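Local coordinates for protein thioredoxin reductase (Streptococcus pyogenes, PDB 5UWY) that probably catalyses the NADPH-dependent reduction of thioredoxin, passing electrons through bound FAD and a redox-active disulfide, at residues A[147-152]-A[200-205]; A[158-163]-A[185-190]. One frame throughout, in Å; residues are numbered along the deposited sequence.

Contact 1 of 2, residues A[147-152]-A[200-205]; sequences LVVGGG and SVVKEI
Val149 and Val202 bring their strands closest here, with Val149 CA and Val202 CA 7.9 Å apart and no hydrogen bond linking the two segments. The two strands belong to different sheets and meet through side chains alone. Strand 145-149 belongs to the parallel sheet of a Rossmann-type domain, probably the NADPH-binding half of the reductase; strand 200-207 is an outer strand of the small three-stranded antiparallel sheet packed beside it, an addition familiar from this flavoprotein family.

The join is wholly aliphatic and rests on one methyl group. Val202 points its side chain at the parallel sheet, and its CG2 meets both Leu147 and Val149. Leu147 gets there by extension: CG lies anti to the backbone N (chi1 -179°), which carries the branch away from the strand, and CD2 stops 3.8 Å from Val202 CG2. The two side chains run past each other in opposite directions, meeting at this one methyl pair. Phe230, Thr170 and Val172 also pack against Leu147, while Val215 of strand 212-219 packs on Val202, so the methyl contact belongs to a larger apolar layer between the sheets.

The parallel strand is held in its own sheet by backbone bonds of Leu147 and Val149 to Phe234 and of Val148 to Thr170 and Val172. Beyond Val149 the chain leaves the sheet through Gly150, Gly151 and Gly152, a glycine turn consistent with the GxGxxA dinucleotide-binding pattern; Gly152 is the N-cap of the next helix. On the other strand, Lys203 and Glu204 form a classic beta bulge against strand 212-219, just past the touching valine. Val149 crosses Val202 at roughly a right angle, and its CG2, anti to its own carbonyl carbon, lies 4.0 Å from Val202 CG2.

Contact 2 of 2, residues A[158-163]-A[185-190]; sequences EAIYLT and QDRAFA
Arg187 and Ala188, the two residues that meet Ile160, ride on a helical turn closed by the backbone bond from Phe189 N to Gln185 O, 2.9 Å long. The facing turn is built alike, with Leu162 N bonded to Glu158 O at 2.9 Å. Between the two helices there is no hydrogen bond: the contact is Ile160 laid against the other helix with both its branches.

The longer branch does the reaching. CG1 sits between the backbone N and the carbonyl carbon (chi1 36°), and the extended chi2 (177°) carries CD1 outward to within 3.9 Å of Arg187 CG. Isoleucine and arginine cross at about a right angle, and the methyl meets the arginine near its base, well short of the guanidinium. The other branch, CG2, lies over the backbone of the second helix, 4.2 Å from Ala188 CA; this is also where the two segments come nearest, Ile160 CA and Ala188 CA being 6.6 Å apart.

Farther out, Arg187 NE makes a long, weak ion pair with Glu304 of the second subunit, whose Tyr300 stacks edge-to-face on Tyr161. Helix 153-162 is thus wedged between helix 182-190, the partner subunit, helix 134-137, which carries Cys136 of the Cys133-Cys136 disulfide, and strands 145-149 and 168-172, on which Ala159 and Leu162 pack.

From the N terminus, the chain comes through strand 145-149, turns at the glycines of 147-152 and enters helix 153-162, the first half of contact 2. Strand 168-172 and helix 182-190 follow, and contact 2 closes a loop of 21 intervening residues by joining the two helices of successive beta-alpha-beta crossovers. The chain then adds strand 194-197 and reaches 200-205, where contact 1 closes a longer loop of 47 residues that contains contact 2 entirely. Contact 1 ties the parallel sheet to the antiparallel one; contact 2 ties helix to helix. The strand and the helix that carry their first segments touch directly, Val148 CG2 lying 3.8 Å from Leu162 CD1.

Contact 1 of 2, residues A[147-152]-A[200-205]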
ATOM      1  N   LEU A 147      19.332   5.745  22.762  1.00 54.17           N
ATOM      2  CA  LEU A 147      19.504   7.184  22.890  1.00 60.08           C
ATOM      3  C   LEU A 147      18.673   7.865  21.813  1.00 58.82           C
ATOM      4  O   LEU A 147      18.749   7.485  20.643  1.00 55.56           O
ATOM      5  CB  LEU A 147      20.981   7.569  22.752  1.00 52.53           C
ATOM      6  CG  LEU A 147      21.326   9.051  22.888  1.00 51.90           C
ATOM      7  CD1 LEU A 147      21.233   9.466  24.341  1.00 52.56           C
ATOM      8  CD2 LEU A 147      22.709   9.343  22.327  1.00 52.01           C
ATOM      9  N   VAL A 148      17.875   8.853  22.202  1.00 48.98           N
ATOM     10  CA  VAL A 148      17.037   9.606  21.274  1.00 48.09           C
ATOM     11  C   VAL A 148      17.550  11.036  21.230  1.00 48.63           C
ATOM     12  O   VAL A 148      17.733  11.666  22.278  1.00 49.69           O
ATOM     13  CB  VAL A 148      15.555   9.559  21.687  1.00 50.14           C
ATOM     14  CG1 VAL A 148      14.808  10.783  21.165  1.00 47.43           C
ATOM     15  CG2 VAL A 148      14.905   8.282  21.181  1.00 55.98           C
ATOM     16  N   VAL A 149      17.789  11.553  20.029  1.00 49.03           N
ATOM     17  CA  VAL A 149      18.317  12.906  19.877  1.00 48.53           C
ATOM     18  C   VAL A 149      17.191  13.844  19.462  1.00 53.92           C
ATOM     19  O   VAL A 149      16.488  13.587  18.476  1.00 61.23           O
ATOM     20  CB  VAL A 149      19.470  12.950  18.862  1.00 48.38           C
ATOM     21  CG1 VAL A 149      20.093  14.332  18.851  1.00 56.69           C
ATOM     22  CG2 VAL A 149      20.505  11.888  19.189  1.00 48.81           C
ATOM     23  N   GLY A 150      17.021  14.927  20.208  1.00 48.86           N
ATOM     24  CA  GLY A 150      16.019  15.933  19.915  1.00 48.60           C
ATOM     25  C   GLY A 150      15.250  16.349  21.156  1.00 49.37           C
ATOM     26  O   GLY A 150      15.392  15.784  22.238  1.00 50.79           O
ATOM     27  N   GLY A 151      14.410  17.363  20.964  1.00 53.07           N
ATOM     28  CA  GLY A 151      13.610  17.896  22.050  1.00 50.10           C
ATOM     29  C   GLY A 151      12.248  18.411  21.626  1.00 49.53           C
ATOM     30  O   GLY A 151      11.571  19.098  22.399  1.00 55.44           O
ATOM     31  N   GLY A 152      11.836  18.094  20.402  1.00 48.34           N
ATOM     32  CA  GLY A 152      10.523  18.458  19.913  1.00 47.78           C
ATOM     33  C   GLY A 152       9.509  17.351  20.131  1.00 52.56           C
ATOM     34  O   GLY A 152       9.718  16.412  20.901  1.00 52.94           O
ATOM     35  N   SER A 200      23.065  19.171  26.501  1.00 82.04           N
ATOM     36  CA  SER A 200      24.095  18.291  25.972  1.00 64.89           C
ATOM     37  C   SER A 200      23.870  18.055  24.485  1.00 57.63           C
ATOM     38  O   SER A 200      22.756  18.182  23.974  1.00 65.35           O
ATOM     39  CB  SER A 200      24.127  16.954  26.721  1.00 61.37           C
ATOM     40  OG  SER A 200      24.210  17.161  28.120  1.00 71.01           O
ATOM     41  N   VAL A 201      24.954  17.700  23.801  1.00 57.55           N
ATOM     42  CA  VAL A 201      24.952  17.439  22.367  1.00 61.37           C
ATOM     43  C   VAL A 201      25.742  16.162  22.119  1.00 62.10           C
ATOM     44  O   VAL A 201      26.758  15.915  22.780  1.00 75.01           O
ATOM     45  CB  VAL A 201      25.552  18.626  21.577  1.00 66.18           C
ATOM     46  CG1 VAL A 201      25.994  18.202  20.182  1.00 64.47           C
ATOM     47  CG2 VAL A 201      24.552  19.766  21.491  1.00 67.03           C
ATOM     48  N   VAL A 202      25.262  15.337  21.186  1.00 54.39           N
ATOM     49  CA  VAL A 202      26.023  14.166  20.770  1.00 54.11           C
ATOM     50  C   VAL A 202      27.336  14.619  20.148  1.00 54.74           C
ATOM     51  O   VAL A 202      27.355  15.428  19.211  1.00 54.36           O
ATOM     52  CB  VAL A 202      25.200  13.313  19.791  1.00 55.78           C
ATOM     53  CG1 VAL A 202      26.114  12.542  18.847  1.00 56.55           C
ATOM     54  CG2 VAL A 202      24.288  12.360  20.548  1.00 53.71           C
ATOM     55  N   LYS A 203      28.445  14.106  20.678  1.00 55.80           N
ATOM     56  CA  LYS A 203      29.752  14.424  20.118  1.00 62.97           C
ATOM     57  C   LYS A 203      30.181  13.397  19.077  1.00 59.50           C
ATOM     58  O   LYS A 203      30.542  13.770  17.954  1.00 55.25           O
ATOM     59  CB  LYS A 203      30.805  14.529  21.227  1.00 58.34           C
ATOM     60  N   GLU A 204      30.144  12.108  19.415  1.00 59.53           N
ATOM     61  CA  GLU A 204      30.565  11.124  18.422  1.00 54.70           C
ATOM     62  C   GLU A 204      29.975   9.759  18.744  1.00 59.05           C
ATOM     63  O   GLU A 204      29.858   9.392  19.910  1.00 60.24           O
ATOM     64  CB  GLU A 204      32.095  11.032  18.345  1.00 55.88           C
ATOM     65  N   ILE A 205      29.624   9.006  17.705  1.00 52.88           N
ATOM     66  CA  ILE A 205      29.046   7.675  17.858  1.00 52.25           C
ATOM     67  C   ILE A 205      30.131   6.637  17.612  1.00 59.76           C
ATOM     68  O   ILE A 205      30.856   6.708  16.612  1.00 69.25           O
ATOM     69  CB  ILE A 205      27.855   7.469  16.907  1.00 58.93           C
ATOM     70  CG1 ILE A 205      26.814   8.568  17.117  1.00 53.93           C
ATOM     71  CG2 ILE A 205      27.231   6.107  17.131  1.00 64.78           C
ATOM     72  CD1 ILE A 205      25.621   8.461  16.193  1.00 49.02           C
TER

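Contact 2 of 2, residues A[158-163]-A[185-190]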
ATOM      1  N   GLU A 158       8.616   9.615  19.609  1.00 47.36           N
ATOM      2  CA  GLU A 158       9.392   8.472  19.141  1.00 53.26           C
ATOM      3  C   GLU A 158      10.095   7.771  20.300  1.00 51.32           C
ATOM      4  O   GLU A 158      10.289   6.551  20.260  1.00 61.24           O
ATOM      5  CB  GLU A 158      10.392   8.914  18.064  1.00 52.67           C
ATOM      6  CG  GLU A 158      11.842   9.055  18.520  1.00 60.53           C
ATOM      7  CD  GLU A 158      12.756   9.572  17.416  1.00 61.86           C
ATOM      8  OE1 GLU A 158      13.386  10.637  17.598  1.00 57.47           O
ATOM      9  OE2 GLU A 158      12.842   8.908  16.360  1.00 60.91           O
ATOM     10  N   ALA A 159      10.445   8.514  21.352  1.00 53.04           N
ATOM     11  CA  ALA A 159      11.072   7.897  22.517  1.00 50.04           C
ATOM     12  C   ALA A 159      10.087   7.006  23.267  1.00 56.09           C
ATOM     13  O   ALA A 159      10.385   5.835  23.554  1.00 63.35           O
ATOM     14  CB  ALA A 159      11.639   8.974  23.443  1.00 47.75           C
ATOM     15  N   ILE A 160       8.902   7.533  23.595  1.00 55.82           N
ATOM     16  CA  ILE A 160       7.978   6.689  24.347  1.00 56.18           C
ATOM     17  C   ILE A 160       7.446   5.558  23.474  1.00 50.23           C
ATOM     18  O   ILE A 160       7.058   4.505  23.991  1.00 55.77           O
ATOM     19  CB  ILE A 160       6.840   7.509  24.980  1.00 60.11           C
ATOM     20  CG1 ILE A 160       6.410   8.650  24.061  1.00 61.38           C
ATOM     21  CG2 ILE A 160       7.269   8.041  26.344  1.00 76.47           C
ATOM     22  CD1 ILE A 160       5.244   9.445  24.607  1.00 64.96           C
ATOM     23  N   TYR A 161       7.439   5.729  22.151  1.00 45.54           N
ATOM     24  CA  TYR A 161       7.189   4.578  21.289  1.00 44.87           C
ATOM     25  C   TYR A 161       8.309   3.555  21.424  1.00 57.12           C
ATOM     26  O   TYR A 161       8.060   2.343  21.422  1.00 60.87           O
ATOM     27  CB  TYR A 161       7.033   5.010  19.830  1.00 43.98           C
ATOM     28  CG  TYR A 161       6.955   3.845  18.862  1.00 43.40           C
ATOM     29  CD1 TYR A 161       5.779   3.120  18.706  1.00 43.26           C
ATOM     30  CD2 TYR A 161       8.058   3.467  18.108  1.00 51.28           C
ATOM     31  CE1 TYR A 161       5.705   2.053  17.822  1.00 42.86           C
ATOM     32  CE2 TYR A 161       7.993   2.401  17.225  1.00 42.69           C
ATOM     33  CZ  TYR A 161       6.815   1.699  17.086  1.00 44.88           C
ATOM     34  OH  TYR A 161       6.752   0.640  16.208  1.00 58.77           O
ATOM     35  N   LEU A 162       9.551   4.027  21.554  1.00 55.80           N
ATOM     36  CA  LEU A 162      10.677   3.121  21.728  1.00 45.63           C
ATOM     37  C   LEU A 162      10.649   2.406  23.073  1.00 52.94           C
ATOM     38  O   LEU A 162      11.278   1.351  23.210  1.00 46.76           O
ATOM     39  CB  LEU A 162      11.992   3.881  21.561  1.00 45.84           C
ATOM     40  CG  LEU A 162      12.372   4.155  20.106  1.00 45.01           C
ATOM     41  CD1 LEU A 162      13.690   4.903  20.012  1.00 45.35           C
ATOM     42  CD2 LEU A 162      12.429   2.853  19.327  1.00 44.51           C
ATOM     43  N   THR A 163       9.935   2.945  24.067  1.00 51.13           N
ATOM     44  CA  THR A 163       9.797   2.229  25.333  1.00 48.05           C
ATOM     45  C   THR A 163       9.094   0.885  25.170  1.00 53.21           C
ATOM     46  O   THR A 163       9.165   0.047  26.077  1.00 66.41           O
ATOM     47  CB  THR A 163       9.036   3.074  26.358  1.00 48.77           C
ATOM     48  OG1 THR A 163       7.697   3.301  25.900  1.00 55.51           O
ATOM     49  CG2 THR A 163       9.731   4.404  26.577  1.00 53.29           C
ATOM     50  N   GLN A 185       5.194  16.044  27.160  1.00 65.23           N
ATOM     51  CA  GLN A 185       6.206  16.186  28.202  1.00 64.95           C
ATOM     52  C   GLN A 185       5.784  15.442  29.463  1.00 69.32           C
ATOM     53  O   GLN A 185       6.546  14.635  30.006  1.00 73.67           O
ATOM     54  CB  GLN A 185       6.455  17.664  28.508  1.00 69.54           C
ATOM     55  CG  GLN A 185       7.143  18.435  27.393  1.00 70.94           C
ATOM     56  CD  GLN A 185       7.706  19.761  27.870  1.00 68.85           C
ATOM     57  OE1 GLN A 185       8.381  19.828  28.898  1.00 69.49           O
ATOM     58  NE2 GLN A 185       7.427  20.824  27.124  1.00 62.56           N
ATOM     59  N   ASP A 186       4.558  15.694  29.930  1.00 69.72           N
ATOM     60  CA  ASP A 186       4.047  14.989  31.101  1.00 73.21           C
ATOM     61  C   ASP A 186       4.015  13.484  30.867  1.00 71.44           C
ATOM     62  O   ASP A 186       4.382  12.702  31.753  1.00 75.78           O
ATOM     63  CB  ASP A 186       2.652  15.506  31.455  1.00 78.69           C
ATOM     64  CG  ASP A 186       2.678  16.907  32.036  1.00 81.59           C
ATOM     65  OD1 ASP A 186       3.667  17.252  32.718  1.00 81.98           O
ATOM     66  OD2 ASP A 186       1.710  17.663  31.810  1.00 75.47           O
ATOM     67  N   ARG A 187       3.582  13.062  29.676  1.00 63.82           N
ATOM     68  CA  ARG A 187       3.541  11.636  29.361  1.00 64.81           C
ATOM     69  C   ARG A 187       4.933  11.017  29.421  1.00 61.26           C
ATOM     70  O   ARG A 187       5.094   9.869  29.854  1.00 55.10           O
ATOM     71  CB  ARG A 187       2.918  11.425  27.982  1.00 68.00           C
ATOM     72  CG  ARG A 187       2.761   9.968  27.579  1.00 71.31           C
ATOM     73  CD  ARG A 187       1.356   9.698  27.062  1.00 65.40           C
ATOM     74  NE  ARG A 187       0.984  10.618  25.990  1.00 53.17           N
ATOM     75  CZ  ARG A 187      -0.266  10.844  25.601  1.00 68.06           C
ATOM     76  NH1 ARG A 187      -1.271  10.220  26.201  1.00 73.66           N
ATOM     77  NH2 ARG A 187      -0.515  11.698  24.618  1.00 70.04           N
ATOM     78  N   ALA A 188       5.952  11.764  28.994  1.00 60.94           N
ATOM     79  CA  ALA A 188       7.317  11.252  29.046  1.00 60.53           C
ATOM     80  C   ALA A 188       7.816  11.177  30.483  1.00 69.38           C
ATOM     81  O   ALA A 188       8.287  10.127  30.931  1.00 80.46           O
ATOM     82  CB  ALA A 188       8.238  12.123  28.194  1.00 57.44           C
ATOM     83  N   PHE A 189       7.708  12.283  31.227  1.00 71.29           N
ATOM     84  CA  PHE A 189       8.129  12.277  32.625  1.00 76.37           C
ATOM     85  C   PHE A 189       7.421  11.185  33.419  1.00 70.79           C
ATOM     86  O   PHE A 189       7.968  10.682  34.408  1.00 71.58           O
ATOM     87  CB  PHE A 189       7.873  13.643  33.264  1.00 78.09           C
ATOM     88  CG  PHE A 189       8.467  14.799  32.504  1.00 73.14           C
ATOM     89  CD1 PHE A 189       9.720  14.696  31.915  1.00 59.99           C
ATOM     90  CD2 PHE A 189       7.773  15.995  32.384  1.00 73.70           C
ATOM     91  CE1 PHE A 189      10.264  15.761  31.218  1.00 56.86           C
ATOM     92  CE2 PHE A 189       8.310  17.062  31.685  1.00 67.76           C
ATOM     93  CZ  PHE A 189       9.558  16.944  31.103  1.00 62.70           C
ATOM     94  N   ALA A 190       6.215  10.794  32.993  1.00 65.03           N
ATOM     95  CA  ALA A 190       5.460   9.769  33.706  1.00 57.69           C
ATOM     96  C   ALA A 190       5.972   8.361  33.423  1.00 65.83           C
ATOM     97  O   ALA A 190       5.878   7.490  34.295  1.00 68.66           O
ATOM     98  CB  ALA A 190       3.977   9.868  33.346  1.00 55.91           C
TER